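Local coordinates for hydrolase (PDB 5HOE), which removes acetyl groups from carbohydrates as an octameric acetylesterase of the SGNH (GDSL-like) hydrolase family, at residues E45-L56 against N215-V226; S85-L96 against K127-G138. All blocks are in the same frame, centred on the assembly; numbering follows the deposited sequence.

Interaction 1 (E45-L56 against N215-V226); sequences EQRWTGAMAARL and NIRLGHAIADKV
Met52 and Gly219 mark the crossing of helices 48-56 and 215-226, whose segment axes come within 7.1 Å at a crossing angle of -46°. Backbones this close depend on the glycine: a CB on Gly219 would clash with Trp48 O; without one, Gly219 CA makes a CA-H...O contact to that oxygen at 3.4 Å, and Met52 CA returns one to Gly219 O. Ala51 and Met52 are knobs flanking the glycine, the methyl of Ala51 lying 3.7 Å from Ile216 CA. With CG anti to the backbone N (chi1 -176°) and the chain running straight on to the sulfur, Met52 SD comes to 3.6 Å from Ile222 CG2. Ile222 CD1 sits over one face of the Trp48 six-membered ring in a CH-pi contact, 4.1 Å from its centroid; Thr49 CG2 covers the opposite face. On the solvent side, the guanidinium of the exposed Arg55 lies flat on the His220 imidazole, planes 21° apart, with NE in a long salt bridge (3.7 Å) to Asp224 OD1. Asn215 ND2 donates to Gln46 O, just ahead of helix 48-56, at 3.0 Å and in the carbonyl plane. Trp48 NE1 is bonded to Thr27 OG1, and the N-cap residue Arg47 to Glu64 and Tyr42 O. Trp48, Met52 and Val226 cover part of one face of the parallel sheet, over strands 60-66, 17-23 and 100-104.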
loop_
_atom_site.group_PDB
_atom_site.type_symbol
_atom_site.label_atom_id
_atom_site.label_comp_id
_atom_site.label_asym_id
_atom_site.label_seq_id
_atom_site.Cartn_x
_atom_site.Cartn_y
_atom_site.Cartn_z
ATOM N N GLU A 45 -3.120 17.513 -39.373
ATOM C CA GLU A 45 -3.928 18.612 -39.892
ATOM C C GLU A 45 -5.419 18.336 -39.847
ATOM O O GLU A 45 -6.199 19.239 -40.144
ATOM C CB GLU A 45 -3.489 19.001 -41.305
ATOM C CG GLU A 45 -2.074 19.579 -41.386
ATOM C CD GLU A 45 -1.839 20.795 -40.477
ATOM O OE1 GLU A 45 -2.809 21.423 -39.992
ATOM O OE2 GLU A 45 -0.660 21.128 -40.240
ATOM N N GLN A 46 -5.834 17.140 -39.445
ATOM C CA GLN A 46 -7.237 16.804 -39.260
ATOM C C GLN A 46 -7.582 16.610 -37.790
ATOM O O GLN A 46 -8.690 16.156 -37.471
ATOM C CB GLN A 46 -7.585 15.557 -40.066
ATOM C CG GLN A 46 -7.650 15.820 -41.567
ATOM C CD GLN A 46 -8.198 14.645 -42.324
ATOM O OE1 GLN A 46 -8.077 13.506 -41.885
ATOM N NE2 GLN A 46 -8.822 14.912 -43.467
ATOM N N ARG A 47 -6.640 16.904 -36.899
ATOM C CA ARG A 47 -6.869 16.921 -35.464
ATOM C C ARG A 47 -7.216 18.342 -35.041
ATOM O O ARG A 47 -6.835 19.313 -35.703
ATOM C CB ARG A 47 -5.616 16.457 -34.718
ATOM C CG ARG A 47 -5.039 15.145 -35.240
ATOM C CD ARG A 47 -4.299 14.331 -34.204
ATOM N NE ARG A 47 -2.887 14.664 -34.034
ATOM C CZ ARG A 47 -1.866 14.028 -34.608
ATOM N NH1 ARG A 47 -2.054 13.027 -35.472
ATOM N NH2 ARG A 47 -0.632 14.427 -34.345
ATOM N N TRP A 48 -7.942 18.473 -33.929
ATOM C CA TRP A 48 -8.259 19.823 -33.482
ATOM C C TRP A 48 -6.992 20.579 -33.116
ATOM O O TRP A 48 -6.875 21.777 -33.402
ATOM C CB TRP A 48 -9.304 19.829 -32.367
ATOM C CG TRP A 48 -8.854 19.451 -30.955
ATOM C CD1 TRP A 48 -9.120 18.266 -30.310
ATOM C CD2 TRP A 48 -8.170 20.271 -30.001
ATOM N NE1 TRP A 48 -8.635 18.300 -29.025
ATOM C CE2 TRP A 48 -8.038 19.514 -28.813
ATOM C CE3 TRP A 48 -7.627 21.558 -30.039
ATOM C CZ2 TRP A 48 -7.388 20.006 -27.673
ATOM C CZ3 TRP A 48 -7.001 22.056 -28.899
ATOM C CH2 TRP A 48 -6.873 21.275 -27.737
ATOM N N THR A 49 -6.003 19.873 -32.570
ATOM C CA THR A 49 -4.744 20.499 -32.194
ATOM C C THR A 49 -4.034 21.091 -33.412
ATOM O O THR A 49 -3.553 22.235 -33.375
ATOM C CB THR A 49 -3.877 19.437 -31.531
ATOM O OG1 THR A 49 -3.870 18.281 -32.380
ATOM C CG2 THR A 49 -4.424 19.059 -30.128
ATOM N N GLY A 50 -3.964 20.330 -34.513
ATOM C CA GLY A 50 -3.275 20.819 -35.702
ATOM C C GLY A 50 -4.031 21.935 -36.397
ATOM O O GLY A 50 -3.425 22.863 -36.954
ATOM N N ALA A 51 -5.358 21.852 -36.390
ATOM C CA ALA A 51 -6.196 22.926 -36.910
ATOM C C ALA A 51 -6.081 24.192 -36.066
ATOM O O ALA A 51 -6.070 25.304 -36.609
ATOM C CB ALA A 51 -7.649 22.450 -36.976
ATOM N N MET A 52 -6.020 24.049 -34.739
ATOM C CA MET A 52 -5.800 25.210 -33.876
ATOM C C MET A 52 -4.435 25.824 -34.145
ATOM O O MET A 52 -4.305 27.057 -34.266
ATOM C CB MET A 52 -5.910 24.791 -32.407
ATOM C CG MET A 52 -5.783 25.954 -31.434
ATOM S SD MET A 52 -5.456 25.497 -29.729
ATOM C CE MET A 52 -3.868 24.682 -29.843
ATOM N N ALA A 53 -3.406 24.976 -34.298
ATOM C CA ALA A 53 -2.058 25.483 -34.566
ATOM C C ALA A 53 -1.996 26.245 -35.886
ATOM O O ALA A 53 -1.313 27.276 -35.989
ATOM C CB ALA A 53 -1.060 24.327 -34.569
ATOM N N ALA A 54 -2.690 25.750 -36.914
ATOM C CA ALA A 54 -2.691 26.434 -38.199
ATOM C C ALA A 54 -3.297 27.831 -38.078
ATOM O O ALA A 54 -2.762 28.803 -38.628
ATOM C CB ALA A 54 -3.467 25.602 -39.219
ATOM N N ARG A 55 -4.416 27.954 -37.362
ATOM C CA ARG A 55 -5.046 29.264 -37.196
ATOM C C ARG A 55 -4.187 30.190 -36.338
ATOM O O ARG A 55 -4.094 31.394 -36.608
ATOM C CB ARG A 55 -6.438 29.078 -36.577
ATOM C CG ARG A 55 -7.246 30.352 -36.378
ATOM C CD ARG A 55 -7.984 30.774 -37.656
ATOM N NE ARG A 55 -9.396 31.056 -37.382
ATOM C CZ ARG A 55 -10.405 30.735 -38.184
ATOM N NH1 ARG A 55 -10.188 30.102 -39.327
ATOM N NH2 ARG A 55 -11.644 31.040 -37.833
ATOM N N LEU A 56 -3.530 29.643 -35.310
ATOM C CA LEU A 56 -2.730 30.470 -34.407
ATOM C C LEU A 56 -1.480 31.032 -35.082
ATOM O O LEU A 56 -1.094 32.175 -34.813
ATOM C CB LEU A 56 -2.361 29.667 -33.157
ATOM C CG LEU A 56 -3.503 29.426 -32.171
ATOM C CD1 LEU A 56 -3.057 28.474 -31.074
ATOM C CD2 LEU A 56 -3.970 30.748 -31.557
ATOM N N ASN A 215 -13.366 18.273 -36.101
ATOM C CA ASN A 215 -12.092 18.591 -35.455
ATOM C C ASN A 215 -11.554 19.936 -35.922
ATOM O O ASN A 215 -10.988 20.702 -35.132
ATOM C CB ASN A 215 -11.048 17.519 -35.767
ATOM C CG ASN A 215 -11.245 16.247 -34.970
ATOM O OD1 ASN A 215 -11.917 16.211 -33.921
ATOM N ND2 ASN A 215 -10.630 15.185 -35.456
ATOM N N ILE A 216 -11.690 20.223 -37.218
ATOM C CA ILE A 216 -11.163 21.465 -37.769
ATOM C C ILE A 216 -11.972 22.654 -37.270
ATOM O O ILE A 216 -11.409 23.669 -36.835
ATOM C CB ILE A 216 -11.103 21.380 -39.306
ATOM C CG1 ILE A 216 -10.051 20.341 -39.699
ATOM C CG2 ILE A 216 -10.828 22.750 -39.935
ATOM C CD1 ILE A 216 -10.108 19.934 -41.140
ATOM N N ARG A 217 -13.306 22.545 -37.299
ATOM C CA ARG A 217 -14.127 23.615 -36.731
ATOM C C ARG A 217 -13.794 23.838 -35.262
ATOM O O ARG A 217 -13.670 24.986 -34.816
ATOM C CB ARG A 217 -15.619 23.325 -36.938
ATOM C CG ARG A 217 -16.570 24.166 -36.096
ATOM C CD ARG A 217 -17.875 24.448 -36.839
ATOM N NE ARG A 217 -19.032 24.599 -35.948
ATOM C CZ ARG A 217 -19.653 25.746 -35.667
ATOM N NH1 ARG A 217 -19.243 26.892 -36.195
ATOM N NH2 ARG A 217 -20.703 25.746 -34.852
ATOM N N LEU A 218 -13.618 22.749 -34.496
ATOM C CA LEU A 218 -13.307 22.870 -33.077
ATOM C C LEU A 218 -11.973 23.569 -32.857
ATOM O O LEU A 218 -11.852 24.439 -31.989
ATOM C CB LEU A 218 -13.281 21.478 -32.441
ATOM C CG LEU A 218 -12.929 21.422 -30.946
ATOM C CD1 LEU A 218 -13.904 22.207 -30.119
ATOM C CD2 LEU A 218 -12.843 19.967 -30.487
ATOM N N GLY A 219 -10.950 23.171 -33.609
ATOM C CA GLY A 219 -9.639 23.782 -33.448
ATOM C C GLY A 219 -9.631 25.253 -33.815
ATOM O O GLY A 219 -8.969 26.063 -33.165
ATOM N N HIS A 220 -10.366 25.625 -34.862
ATOM C CA HIS A 220 -10.463 27.044 -35.188
ATOM C C HIS A 220 -11.107 27.829 -34.054
ATOM O O HIS A 220 -10.625 28.913 -33.688
ATOM C CB HIS A 220 -11.223 27.226 -36.491
ATOM C CG HIS A 220 -10.487 26.708 -37.685
ATOM N ND1 HIS A 220 -11.060 26.630 -38.933
ATOM C CD2 HIS A 220 -9.232 26.218 -37.815
ATOM C CE1 HIS A 220 -10.183 26.134 -39.788
ATOM N NE2 HIS A 220 -9.068 25.871 -39.135
ATOM N N ALA A 221 -12.169 27.283 -33.448
ATOM C CA ALA A 221 -12.849 28.014 -32.385
ATOM C C ALA A 221 -11.985 28.107 -31.136
ATOM O O ALA A 221 -12.007 29.133 -30.435
ATOM C CB ALA A 221 -14.198 27.376 -32.080
ATOM N N ILE A 222 -11.211 27.057 -30.841
ATOM C CA ILE A 222 -10.320 27.122 -29.691
ATOM C C ILE A 222 -9.192 28.115 -29.942
ATOM O O ILE A 222 -8.791 28.853 -29.036
ATOM C CB ILE A 222 -9.815 25.715 -29.314
ATOM C CG1 ILE A 222 -10.997 24.835 -28.851
ATOM C CG2 ILE A 222 -8.762 25.805 -28.233
ATOM C CD1 ILE A 222 -10.660 23.405 -28.499
ATOM N N ALA A 223 -8.685 28.172 -31.175
ATOM C CA ALA A 223 -7.662 29.153 -31.523
ATOM C C ALA A 223 -8.162 30.571 -31.286
ATOM O O ALA A 223 -7.416 31.425 -30.801
ATOM C CB ALA A 223 -7.276 28.995 -32.993
ATOM N N ASP A 224 -9.422 30.851 -31.633
ATOM C CA ASP A 224 -9.944 32.193 -31.378
ATOM C C ASP A 224 -9.890 32.516 -29.895
ATOM O O ASP A 224 -9.504 33.625 -29.493
ATOM C CB ASP A 224 -11.391 32.301 -31.866
ATOM C CG ASP A 224 -11.512 32.184 -33.359
ATOM O OD1 ASP A 224 -10.480 32.306 -34.044
ATOM O OD2 ASP A 224 -12.646 31.970 -33.846
ATOM N N LYS A 225 -10.287 31.550 -29.069
ATOM C CA LYS A 225 -10.226 31.709 -27.625
ATOM C C LYS A 225 -8.796 31.956 -27.159
ATOM O O LYS A 225 -8.553 32.831 -26.317
ATOM C CB LYS A 225 -10.787 30.447 -26.980
ATOM C CG LYS A 225 -11.030 30.572 -25.522
ATOM C CD LYS A 225 -12.342 31.245 -25.234
ATOM C CE LYS A 225 -12.431 31.497 -23.755
ATOM N NZ LYS A 225 -13.668 32.200 -23.415
ATOM N N VAL A 226 -7.835 31.194 -27.701
ATOM C CA VAL A 226 -6.437 31.328 -27.295
ATOM C C VAL A 226 -5.888 32.688 -27.701
ATOM O O VAL A 226 -5.218 33.363 -26.913
ATOM C CB VAL A 226 -5.594 30.192 -27.897
ATOM C CG1 VAL A 226 -4.107 30.387 -27.593
ATOM C CG2 VAL A 226 -6.050 28.834 -27.346
#

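Interaction 2 (S85-L96 against K127-G138)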
loop_
_atom_site.group_PDB
_atom_site.type_symbol
_atom_site.label_atom_id
_atom_site.label_comp_id
_atom_site.label_asym_id
_atom_site.label_seq_id
_atom_site.Cartn_x
_atom_site.Cartn_y
_atom_site.Cartn_z
ATOM N N SER A 85 -4.749 12.709 -13.940
ATOM C CA SER A 85 -4.105 13.433 -12.852
ATOM C C SER A 85 -2.816 12.738 -12.392
ATOM O O SER A 85 -2.000 13.362 -11.715
ATOM C CB SER A 85 -5.089 13.606 -11.687
ATOM O OG SER A 85 -5.267 12.375 -10.989
ATOM N N THR A 86 -2.638 11.450 -12.715
ATOM C CA THR A 86 -1.376 10.785 -12.399
ATOM C C THR A 86 -0.230 11.280 -13.280
ATOM O O THR A 86 0.918 11.336 -12.825
ATOM C CB THR A 86 -1.561 9.269 -12.523
ATOM O OG1 THR A 86 -2.578 8.844 -11.614
ATOM C CG2 THR A 86 -0.253 8.507 -12.243
ATOM N N TYR A 87 -0.516 11.601 -14.541
ATOM C CA TYR A 87 0.470 11.971 -15.562
ATOM C C TYR A 87 0.662 13.479 -15.714
ATOM O O TYR A 87 1.750 13.912 -16.113
ATOM C CB TYR A 87 -0.014 11.392 -16.906
ATOM C CG TYR A 87 0.809 11.546 -18.192
ATOM C CD1 TYR A 87 0.698 12.674 -19.015
ATOM C CD2 TYR A 87 1.633 10.512 -18.628
ATOM C CE1 TYR A 87 1.423 12.774 -20.209
ATOM C CE2 TYR A 87 2.343 10.601 -19.806
ATOM C CZ TYR A 87 2.233 11.723 -20.599
ATOM O OH TYR A 87 2.968 11.787 -21.775
ATOM N N LEU A 88 -0.356 14.299 -15.425
ATOM C CA LEU A 88 -0.255 15.725 -15.744
ATOM C C LEU A 88 0.914 16.425 -15.050
ATOM O O LEU A 88 1.625 17.191 -15.719
ATOM C CB LEU A 88 -1.604 16.420 -15.518
ATOM C CG LEU A 88 -1.672 17.898 -15.912
ATOM C CD1 LEU A 88 -1.374 18.108 -17.393
ATOM C CD2 LEU A 88 -3.036 18.467 -15.588
ATOM N N PRO A 89 1.173 16.237 -13.752
ATOM C CA PRO A 89 2.328 16.941 -13.156
ATOM C C PRO A 89 3.647 16.656 -13.851
ATOM O O PRO A 89 4.409 17.590 -14.128
ATOM C CB PRO A 89 2.303 16.495 -11.685
ATOM C CG PRO A 89 0.838 16.197 -11.439
ATOM C CD PRO A 89 0.371 15.543 -12.729
ATOM N N MET A 90 3.901 15.394 -14.203
ATOM C CA MET A 90 5.094 15.040 -14.978
ATOM C C MET A 90 5.108 15.723 -16.352
ATOM O O MET A 90 6.155 16.204 -16.820
ATOM C CB MET A 90 5.147 13.505 -15.144
ATOM C CG MET A 90 5.478 12.720 -13.876
ATOM S SD MET A 90 5.606 10.919 -14.110
ATOM C CE MET A 90 4.034 10.297 -13.518
ATOM N N ALA A 91 3.962 15.779 -17.024
ATOM C CA ALA A 91 3.933 16.391 -18.347
ATOM C C ALA A 91 4.182 17.888 -18.265
ATOM O O ALA A 91 4.892 18.455 -19.108
ATOM C CB ALA A 91 2.589 16.121 -19.017
ATOM N N LEU A 92 3.605 18.547 -17.262
ATOM C CA LEU A 92 3.838 19.979 -17.106
ATOM C C LEU A 92 5.319 20.273 -16.946
ATOM O O LEU A 92 5.868 21.159 -17.616
ATOM C CB LEU A 92 3.052 20.507 -15.905
ATOM C CG LEU A 92 1.515 20.483 -16.059
ATOM C CD1 LEU A 92 0.786 20.689 -14.729
ATOM C CD2 LEU A 92 1.035 21.500 -17.095
ATOM N N ALA A 93 5.988 19.524 -16.066
ATOM C CA ALA A 93 7.392 19.786 -15.770
ATOM C C ALA A 93 8.260 19.489 -16.977
ATOM O O ALA A 93 9.298 20.133 -17.170
ATOM C CB ALA A 93 7.827 18.972 -14.546
ATOM N N SER A 94 7.836 18.538 -17.804
ATOM C CA SER A 94 8.558 18.187 -19.016
ATOM C C SER A 94 8.435 19.251 -20.097
ATOM O O SER A 94 9.269 19.288 -21.010
ATOM C CB SER A 94 8.025 16.879 -19.589
ATOM O OG SER A 94 8.150 15.796 -18.705
ATOM N N HIS A 95 7.390 20.072 -20.061
ATOM C CA HIS A 95 7.108 20.984 -21.165
ATOM C C HIS A 95 7.215 22.456 -20.817
ATOM O O HIS A 95 7.010 23.283 -21.703
ATOM C CB HIS A 95 5.750 20.646 -21.792
ATOM C CG HIS A 95 5.735 19.290 -22.411
ATOM N ND1 HIS A 95 6.619 18.916 -23.400
ATOM C CD2 HIS A 95 4.992 18.194 -22.136
ATOM C CE1 HIS A 95 6.407 17.652 -23.719
ATOM N NE2 HIS A 95 5.425 17.192 -22.965
ATOM N N LEU A 96 7.617 22.810 -19.597
ATOM C CA LEU A 96 7.853 24.220 -19.279
ATOM C C LEU A 96 8.980 24.734 -20.172
ATOM O O LEU A 96 9.876 23.980 -20.539
ATOM C CB LEU A 96 8.192 24.408 -17.805
ATOM C CG LEU A 96 7.070 24.207 -16.780
ATOM C CD1 LEU A 96 7.562 24.553 -15.385
ATOM C CD2 LEU A 96 5.828 25.034 -17.093
ATOM N N LYS A 127 -9.171 19.087 -10.031
ATOM C CA LYS A 127 -7.867 18.572 -9.627
ATOM C C LYS A 127 -6.813 18.903 -10.677
ATOM O O LYS A 127 -5.697 19.328 -10.340
ATOM C CB LYS A 127 -7.948 17.053 -9.406
ATOM C CG LYS A 127 -6.671 16.443 -8.901
ATOM C CD LYS A 127 -6.792 14.955 -8.725
ATOM C CE LYS A 127 -5.515 14.373 -8.139
ATOM N NZ LYS A 127 -5.547 12.875 -8.052
ATOM N N LEU A 128 -7.146 18.711 -11.957
ATOM C CA LEU A 128 -6.187 18.993 -13.019
ATOM C C LEU A 128 -5.886 20.485 -13.102
ATOM O O LEU A 128 -4.733 20.879 -13.269
ATOM C CB LEU A 128 -6.709 18.465 -14.363
ATOM C CG LEU A 128 -7.023 16.975 -14.449
ATOM C CD1 LEU A 128 -7.667 16.629 -15.789
ATOM C CD2 LEU A 128 -5.748 16.184 -14.195
ATOM N N VAL A 129 -6.908 21.328 -12.966
ATOM C CA VAL A 129 -6.687 22.767 -13.003
ATOM C C VAL A 129 -5.721 23.176 -11.895
ATOM O O VAL A 129 -4.784 23.959 -12.112
ATOM C CB VAL A 129 -8.026 23.522 -12.910
ATOM C CG1 VAL A 129 -7.803 25.052 -12.820
ATOM C CG2 VAL A 129 -8.908 23.222 -14.097
ATOM N N GLY A 130 -5.931 22.637 -10.693
ATOM C CA GLY A 130 -5.040 22.918 -9.581
ATOM C C GLY A 130 -3.607 22.477 -9.834
ATOM O O GLY A 130 -2.667 23.135 -9.394
ATOM N N GLN A 131 -3.418 21.340 -10.516
ATOM C CA GLN A 131 -2.067 20.883 -10.832
ATOM C C GLN A 131 -1.361 21.869 -11.753
ATOM O O GLN A 131 -0.153 22.077 -11.632
ATOM C CB GLN A 131 -2.107 19.491 -11.475
ATOM C CG GLN A 131 -2.428 18.389 -10.495
ATOM C CD GLN A 131 -2.627 17.045 -11.124
ATOM O OE1 GLN A 131 -2.936 16.938 -12.306
ATOM N NE2 GLN A 131 -2.462 15.997 -10.323
ATOM N N VAL A 132 -2.092 22.485 -12.680
ATOM C CA VAL A 132 -1.473 23.510 -13.517
ATOM C C VAL A 132 -1.162 24.756 -12.700
ATOM O O VAL A 132 -0.064 25.321 -12.781
ATOM C CB VAL A 132 -2.352 23.841 -14.737
ATOM C CG1 VAL A 132 -1.661 24.865 -15.587
ATOM C CG2 VAL A 132 -2.656 22.596 -15.539
ATOM N N LEU A 133 -2.125 25.216 -11.908
ATOM C CA LEU A 133 -1.941 26.471 -11.191
ATOM C C LEU A 133 -0.825 26.402 -10.158
ATOM O O LEU A 133 -0.273 27.453 -9.793
ATOM C CB LEU A 133 -3.244 26.874 -10.516
ATOM C CG LEU A 133 -4.390 27.173 -11.487
ATOM C CD1 LEU A 133 -5.652 27.515 -10.720
ATOM C CD2 LEU A 133 -4.026 28.307 -12.442
ATOM N N THR A 134 -0.473 25.207 -9.684
ATOM C CA THR A 134 0.564 25.068 -8.672
ATOM C C THR A 134 1.893 24.596 -9.245
ATOM O O THR A 134 2.803 24.288 -8.467
ATOM C CB THR A 134 0.119 24.129 -7.545
ATOM O OG1 THR A 134 -0.078 22.804 -8.056
ATOM C CG2 THR A 134 -1.173 24.624 -6.900
ATOM N N CYS A 135 2.040 24.546 -10.577
ATOM C CA CYS A 135 3.199 23.906 -11.194
ATOM C C CYS A 135 4.392 24.836 -11.398
ATOM O O CYS A 135 5.409 24.391 -11.947
ATOM C CB CYS A 135 2.817 23.252 -12.532
ATOM S SG CYS A 135 2.754 24.354 -13.977
ATOM N N ALA A 136 4.306 26.086 -10.956
ATOM C CA ALA A 136 5.377 27.048 -11.190
ATOM C C ALA A 136 6.704 26.476 -10.731
ATOM O O ALA A 136 6.796 25.846 -9.673
ATOM C CB ALA A 136 5.097 28.352 -10.432
ATOM N N GLY A 137 7.737 26.699 -11.540
ATOM C CA GLY A 137 9.068 26.227 -11.218
ATOM C C GLY A 137 9.427 24.945 -11.933
ATOM O O GLY A 137 10.570 24.772 -12.360
ATOM N N GLY A 138 8.466 24.040 -12.082
ATOM C CA GLY A 138 8.799 22.713 -12.585
ATOM C C GLY A 138 9.901 22.103 -11.748
ATOM O O GLY A 138 9.857 22.134 -10.513
#
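Two polar side chains of helix 118-133 grip Ser85, near the start of helix 84-95. Gln131 NE2 donates to Ser85 O at 3.0 Å, in the carbonyl plane and on a lone pair, with an N-H...O angle of 154°; it supplies a donor where Pro89, at the helix kink, has no N-H to offer. Lys127, extended throughout with CG anti to the backbone N (chi1 -176°), donates from NZ to Ser85 OG at 3.0 Å, and the same oxygen is hydrogen-bonded to Asn83 OD1. Gln131 OE1 is buried without a polar partner, 3.5 Å from Leu88 CB, and Pro89 CG packs against the amide. An alanine in place of Gln131 would be likely to leave Ser85 O without the donor that Pro89 cannot replace, and open a gap beside Leu88.

Among apolar contacts, Leu128 CD2 presses on Ser85 CA at 3.5 Å and meets Leu88 CD2; Leu92 CD1 lies among Gln131 O, Val132 and Cys135 CB. The type II turn from Cys135 to Gly138 brings the chain back against Leu96, whose CD1 is 3.5 Å from Gly138 N. A CB on Gly138 would clash with that methyl.

The segment axes run 9.7 Å apart at -24°. Helix 118-133 links parallel strands 100-104 and 147-152 in a beta-alpha-beta crossover, as in the SGNH-hydrolase fold. Leu88 and Leu92 lean on strand 17-23, Leu128 and Val132 on strand 100-104, while Tyr87, away from this contact, stacks on Tyr87 of the second subunit.

From the N terminus the chain lays down strand 17-23 and then helix 48-56, whose partner is helix 212-229 near the C terminus; interaction 1 thus closes a loop of 158 residues. Interaction 2 lies wholly within that loop and closes a shorter one of 30 residues, which includes strand 100-104, so the two contacts nest and do not cross. Their centres are 23 Å apart and their nearest atoms about 12 Å, without touching. Strands 17-23 and 100-104 lie between them: interaction 1 joins the two ends of the fold over one face of the sheet, and interaction 2 pairs consecutive helices over the other; a second subunit packs on helix 84-95.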